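Local coordinates for clostripain-related protein (Bacteroides thetaiotaomicron, PDB 6N9J), which is a secreted cysteine protease of the clostripain (C11) family that probably cleaves peptide bonds in protein or peptide substrates, at residues A[83-86]-A[87-90]; A[89-92]-A[93-97]. All coordinates share one frame; numbering follows the deposited sequence.

Interaction 1 of 2, residues A[83-86]-A[87-90]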
ATOM      1  N   SER A  83      14.257   4.885   9.422  1.00 24.03           N
ATOM      2  CA  SER A  83      13.903   3.804   8.512  1.00 25.93           C
ATOM      3  C   SER A  83      13.199   4.260   7.232  1.00 26.41           C
ATOM      4  O   SER A  83      12.848   3.429   6.395  1.00 24.25           O
ATOM      5  CB  SER A  83      13.035   2.776   9.248  1.00 26.29           C
ATOM      6  OG  SER A  83      13.753   2.217  10.332  1.00 30.01           O
ATOM      7  N   VAL A  84      12.994   5.567   7.075  1.00 28.04           N
ATOM      8  CA  VAL A  84      12.438   6.083   5.828  1.00 29.13           C
ATOM      9  C   VAL A  84      13.441   7.021   5.138  1.00 28.64           C
ATOM     10  O   VAL A  84      13.091   7.753   4.213  1.00 29.60           O
ATOM     11  CB  VAL A  84      11.084   6.810   6.056  1.00 21.00           C
ATOM     12  CG1 VAL A  84      10.064   5.846   6.671  1.00 21.78           C
ATOM     13  CG2 VAL A  84      11.265   7.998   6.931  1.00 18.61           C
ATOM     14  N   ASP A  85      14.691   6.992   5.595  1.00 26.00           N
ATOM     15  CA  ASP A  85      15.780   7.654   4.882  1.00 27.36           C
ATOM     16  C   ASP A  85      16.228   6.773   3.705  1.00 24.55           C
ATOM     17  O   ASP A  85      16.221   5.550   3.815  1.00 22.94           O
ATOM     18  CB  ASP A  85      16.949   7.934   5.823  1.00 31.42           C
ATOM     19  CG  ASP A  85      18.207   8.347   5.083  1.00 35.67           C
ATOM     20  OD1 ASP A  85      19.058   7.465   4.818  1.00 37.67           O
ATOM     21  OD2 ASP A  85      18.342   9.548   4.763  1.00 35.91           O
ATOM     22  N   VAL A  86      16.601   7.385   2.584  1.00 23.78           N
ATOM     23  CA  VAL A  86      16.802   6.625   1.352  1.00 26.42           C
ATOM     24  C   VAL A  86      17.960   5.639   1.451  1.00 25.96           C
ATOM     25  O   VAL A  86      17.847   4.494   1.026  1.00 23.96           O
ATOM     26  CB  VAL A  86      17.047   7.549   0.143  1.00 29.02           C
ATOM     27  CG1 VAL A  86      17.202   6.721  -1.136  1.00 25.53           C
ATOM     28  CG2 VAL A  86      15.907   8.537  -0.003  1.00 30.13           C
ATOM     29  N   ASP A  87      19.064   6.093   2.032  1.00 28.83           N
ATOM     30  CA  ASP A  87      20.267   5.291   2.137  1.00 27.95           C
ATOM     31  C   ASP A  87      20.122   4.186   3.175  1.00 26.44           C
ATOM     32  O   ASP A  87      20.776   3.151   3.075  1.00 26.12           O
ATOM     33  CB  ASP A  87      21.466   6.177   2.464  1.00 32.88           C
ATOM     34  CG  ASP A  87      21.803   7.147   1.334  1.00 39.22           C
ATOM     35  OD1 ASP A  87      21.550   6.817   0.153  1.00 37.96           O
ATOM     36  OD2 ASP A  87      22.322   8.245   1.629  1.00 44.49           O
ATOM     37  N   VAL A  88      19.263   4.399   4.166  1.00 25.56           N
ATOM     38  CA  VAL A  88      18.956   3.362   5.145  1.00 22.56           C
ATOM     39  C   VAL A  88      18.197   2.208   4.488  1.00 21.86           C
ATOM     40  O   VAL A  88      18.589   1.040   4.629  1.00 20.76           O
ATOM     41  CB  VAL A  88      18.124   3.908   6.318  1.00 21.17           C
ATOM     42  CG1 VAL A  88      17.483   2.769   7.112  1.00 18.52           C
ATOM     43  CG2 VAL A  88      18.987   4.779   7.215  1.00 20.27           C
ATOM     44  N   MET A  89      17.118   2.552   3.777  1.00 18.58           N
ATOM     45  CA  MET A  89      16.260   1.588   3.091  1.00 17.40           C
ATOM     46  C   MET A  89      17.014   0.847   2.007  1.00 15.83           C
ATOM     47  O   MET A  89      16.817  -0.343   1.818  1.00 16.45           O
ATOM     48  CB  MET A  89      15.034   2.284   2.470  1.00 19.52           C
ATOM     49  CG  MET A  89      14.149   1.352   1.637  1.00 14.44           C
ATOM     50  SD  MET A  89      12.627   2.080   0.948  1.00 18.69           S
ATOM     51  CE  MET A  89      11.705   2.362   2.448  1.00 16.29           C
ATOM     52  N   LYS A  90      17.857   1.575   1.286  1.00 18.92           N
ATOM     53  CA  LYS A  90      18.730   0.983   0.286  1.00 23.85           C
ATOM     54  C   LYS A  90      19.648  -0.068   0.910  1.00 26.86           C
ATOM     55  O   LYS A  90      19.792  -1.170   0.376  1.00 28.16           O
ATOM     56  CB  LYS A  90      19.559   2.065  -0.406  1.00 26.75           C
ATOM     57  CG  LYS A  90      18.802   2.849  -1.476  1.00 27.00           C
ATOM     58  CD  LYS A  90      19.704   3.890  -2.107  1.00 29.71           C
ATOM     59  CE  LYS A  90      19.135   4.389  -3.415  1.00 32.36           C
ATOM     60  NZ  LYS A  90      20.149   5.227  -4.119  1.00 35.56           N
TER
HETATM   61  O   HOH W   1      20.016   9.809   2.344  1.00 28.22           O

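Interaction 2 of 2, residues A[89-92]-A[93-97]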
ATOM      1  N   MET A  89      17.118   2.552   3.777  1.00 18.58           N
ATOM      2  CA  MET A  89      16.260   1.588   3.091  1.00 17.40           C
ATOM      3  C   MET A  89      17.014   0.847   2.007  1.00 15.83           C
ATOM      4  O   MET A  89      16.817  -0.343   1.818  1.00 16.45           O
ATOM      5  CB  MET A  89      15.034   2.284   2.470  1.00 19.52           C
ATOM      6  CG  MET A  89      14.149   1.352   1.637  1.00 14.44           C
ATOM      7  SD  MET A  89      12.627   2.080   0.948  1.00 18.69           S
ATOM      8  CE  MET A  89      11.705   2.362   2.448  1.00 16.29           C
ATOM      9  N   LYS A  90      17.857   1.575   1.286  1.00 18.92           N
ATOM     10  CA  LYS A  90      18.730   0.983   0.286  1.00 23.85           C
ATOM     11  C   LYS A  90      19.648  -0.068   0.910  1.00 26.86           C
ATOM     12  O   LYS A  90      19.792  -1.170   0.376  1.00 28.16           O
ATOM     13  CB  LYS A  90      19.559   2.065  -0.406  1.00 26.75           C
ATOM     14  CG  LYS A  90      18.802   2.849  -1.476  1.00 27.00           C
ATOM     15  CD  LYS A  90      19.704   3.890  -2.107  1.00 29.71           C
ATOM     16  CE  LYS A  90      19.135   4.389  -3.415  1.00 32.36           C
ATOM     17  NZ  LYS A  90      20.149   5.227  -4.119  1.00 35.56           N
ATOM     18  N   ASN A  91      20.253   0.264   2.045  1.00 27.23           N
ATOM     19  CA  ASN A  91      21.139  -0.681   2.726  1.00 28.66           C
ATOM     20  C   ASN A  91      20.383  -1.936   3.166  1.00 27.03           C
ATOM     21  O   ASN A  91      20.872  -3.064   2.998  1.00 27.42           O
ATOM     22  CB  ASN A  91      21.816  -0.014   3.928  1.00 31.51           C
ATOM     23  CG  ASN A  91      22.760  -0.959   4.678  1.00 37.13           C
ATOM     24  OD1 ASN A  91      22.408  -1.499   5.730  1.00 39.92           O
ATOM     25  ND2 ASN A  91      23.963  -1.156   4.141  1.00 36.25           N
ATOM     26  N   VAL A  92      19.183  -1.742   3.714  1.00 20.52           N
ATOM     27  CA  VAL A  92      18.350  -2.875   4.097  1.00 18.96           C
ATOM     28  C   VAL A  92      18.067  -3.758   2.890  1.00 21.21           C
ATOM     29  O   VAL A  92      18.221  -4.976   2.966  1.00 25.33           O
ATOM     30  CB  VAL A  92      17.015  -2.424   4.713  1.00 19.27           C
ATOM     31  CG1 VAL A  92      16.105  -3.627   4.949  1.00 18.12           C
ATOM     32  CG2 VAL A  92      17.257  -1.660   6.000  1.00 21.73           C
ATOM     33  N   PHE A  93      17.646  -3.138   1.786  1.00 20.04           N
ATOM     34  CA  PHE A  93      17.352  -3.849   0.538  1.00 18.33           C
ATOM     35  C   PHE A  93      18.544  -4.645   0.028  1.00 19.49           C
ATOM     36  O   PHE A  93      18.427  -5.817  -0.287  1.00 21.72           O
ATOM     37  CB  PHE A  93      16.940  -2.875  -0.570  1.00 19.20           C
ATOM     38  CG  PHE A  93      15.542  -2.325  -0.434  1.00 20.97           C
ATOM     39  CD1 PHE A  93      14.635  -2.886   0.444  1.00 20.87           C
ATOM     40  CD2 PHE A  93      15.135  -1.248  -1.214  1.00 21.69           C
ATOM     41  CE1 PHE A  93      13.352  -2.377   0.558  1.00 21.58           C
ATOM     42  CE2 PHE A  93      13.850  -0.728  -1.098  1.00 21.66           C
ATOM     43  CZ  PHE A  93      12.958  -1.305  -0.212  1.00 20.85           C
ATOM     44  N   THR A  94      19.677  -3.966  -0.096  1.00 21.89           N
ATOM     45  CA  THR A  94      20.882  -4.544  -0.659  1.00 25.92           C
ATOM     46  C   THR A  94      21.293  -5.787   0.118  1.00 28.46           C
ATOM     47  O   THR A  94      21.609  -6.816  -0.467  1.00 30.23           O
ATOM     48  CB  THR A  94      22.027  -3.522  -0.665  1.00 29.96           C
ATOM     49  OG1 THR A  94      21.685  -2.444  -1.546  1.00 32.24           O
ATOM     50  CG2 THR A  94      23.319  -4.157  -1.140  1.00 30.51           C
ATOM     51  N   THR A  95      21.251  -5.688   1.439  1.00 27.52           N
ATOM     52  CA  THR A  95      21.583  -6.803   2.318  1.00 24.80           C
ATOM     53  C   THR A  95      20.589  -7.951   2.186  1.00 23.80           C
ATOM     54  O   THR A  95      20.978  -9.114   2.068  1.00 25.40           O
ATOM     55  CB  THR A  95      21.619  -6.352   3.796  1.00 24.92           C
ATOM     56  OG1 THR A  95      22.567  -5.294   3.955  1.00 27.15           O
ATOM     57  CG2 THR A  95      22.000  -7.502   4.699  1.00 26.13           C
ATOM     58  N   ALA A  96      19.304  -7.613   2.224  1.00 21.92           N
ATOM     59  CA  ALA A  96      18.246  -8.612   2.213  1.00 21.87           C
ATOM     60  C   ALA A  96      18.285  -9.501   0.968  1.00 22.66           C
ATOM     61  O   ALA A  96      18.199 -10.724   1.066  1.00 21.07           O
ATOM     62  CB  ALA A  96      16.891  -7.932   2.320  1.00 20.69           C
ATOM     63  N   PHE A  97      18.391  -8.876  -0.200  1.00 21.28           N
ATOM     64  CA  PHE A  97      18.252  -9.611  -1.442  1.00 23.45           C
ATOM     65  C   PHE A  97      19.582 -10.160  -1.916  1.00 25.57           C
ATOM     66  O   PHE A  97      19.619 -10.952  -2.850  1.00 28.14           O
ATOM     67  CB  PHE A  97      17.617  -8.727  -2.516  1.00 23.12           C
ATOM     68  CG  PHE A  97      16.270  -8.216  -2.130  1.00 20.71           C
ATOM     69  CD1 PHE A  97      15.234  -9.095  -1.886  1.00 20.27           C
ATOM     70  CD2 PHE A  97      16.046  -6.861  -1.970  1.00 22.10           C
ATOM     71  CE1 PHE A  97      13.989  -8.630  -1.503  1.00 20.09           C
ATOM     72  CE2 PHE A  97      14.800  -6.390  -1.593  1.00 21.22           C
ATOM     73  CZ  PHE A  97      13.772  -7.283  -1.356  1.00 20.82           C
TER

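Interaction 1 of 2, residues A[83-86]-A[87-90]
Asp85 reaches forward with its carboxylate to the first amides of helix 86-99, and one oxygen does the gripping. Its OD1 accepts from Val88 N at 3.1 Å, the donor coming from the anti side and somewhat out of the carboxylate plane. The N-H...O angle there is 146°; a second, weak bond comes from Asp87 N. The first torsion explains the reach: with CG anti to the backbone N (chi1 168°), the acid lies beside its own carbonyl carbon and faces the amides that follow. This is an N-cap, and the backbone takes up the helical pattern at once, Asp85 O receiving Met89 N at 3.1 Å. A water donates to Asp85 OD2 and, weakly, to Asp87 OD2. A leucine in place of Asp85 would probably leave Val88 N without its side-chain acceptor and the water-mediated link to Asp87 broken. Val88 flanks the cap, its CG2 3.6 Å from Asp85 OD1, while CG1 packs 4.0 Å from Ser83 CA. One turn on, Lys90 runs alongside Val86 in the same direction, its CE 3.8 Å from Val86 CG1, and its NZ continues to a salt bridge with Glu145 on helix 140-146.

Interaction 2 of 2, residues A[89-92]-A[93-97]
Two successive carbonyl oxygens of helix 86-99, Lys90 O and Asn91 O, each take two bonds from a single threonine four residues ahead. Lys90 O receives Thr94 N at 2.8 Å and Thr94 OG1 at 3.0 Å; the hydroxyl sits above the carbonyl plane, 43° out of it, whereas the amide comes in close to the line of the carbonyl bond. At Asn91 O the donors are Thr95 N and Thr95 OG1, which approach from opposite faces of the carbonyl plane, OG1 at 3.0 Å. In both threonines OG1 stands anti to the carbonyl carbon, which swings the hydroxyl back toward the preceding turn.

The helix has a different character where Met89 meets Phe93. These side chains lie side by side and point the same way, and Met89 CG sits over the ring face in a CH-pi contact, 3.7 Å from the centroid and 26° off the normal. Its SD follows obliquely, 4.4 Å from the centroid of the Phe93 ring, as a Met-aromatic contact. Met89 O also lies over a ring face, displaced toward the rim, while accepting the straight bond from Phe93 N (165°). Outside the helix, Met89 touches Leu143 and Ala146 of helix 140-146, and Phe93 touches Leu14 of strand 9-18. Val92 packs against Tyr51 and Ala96 against Leu49, both on strand 46-53, so this helix lies against neighbouring parallel strands of the central sheet.

The threonine hydroxyls, spent on carbonyls of their own helix, thus bind it to itself, while the Met89 and Phe93 side chains, meeting through carbon and sulfur, suit the buried side against strand 9-18 and helix 140-146.

Overall arrangement
Interaction 1 spans the loop end and first turn of helix 86-99; interaction 2 overlaps it, sharing Met89 and Lys90, and continues along the helix, their centres about 9 Å apart. Interaction 1 starts the helix: carboxylate-to-amide bonds and a bridging water work at its partly exposed N-terminal end, while Ser83, in the preceding loop, is buried and bonded to Asp53 and Tyr51. Interaction 2 belongs to the helix body, where the backbone ladder is supplemented by threonine hydroxyls and half of the touching residues are buried. Met89 joins the two, buried against Tyr16 of strand 9-18 and against helix 140-146. Acceptors from side chains therefore serve the first turn, and donors from side chains the later ones.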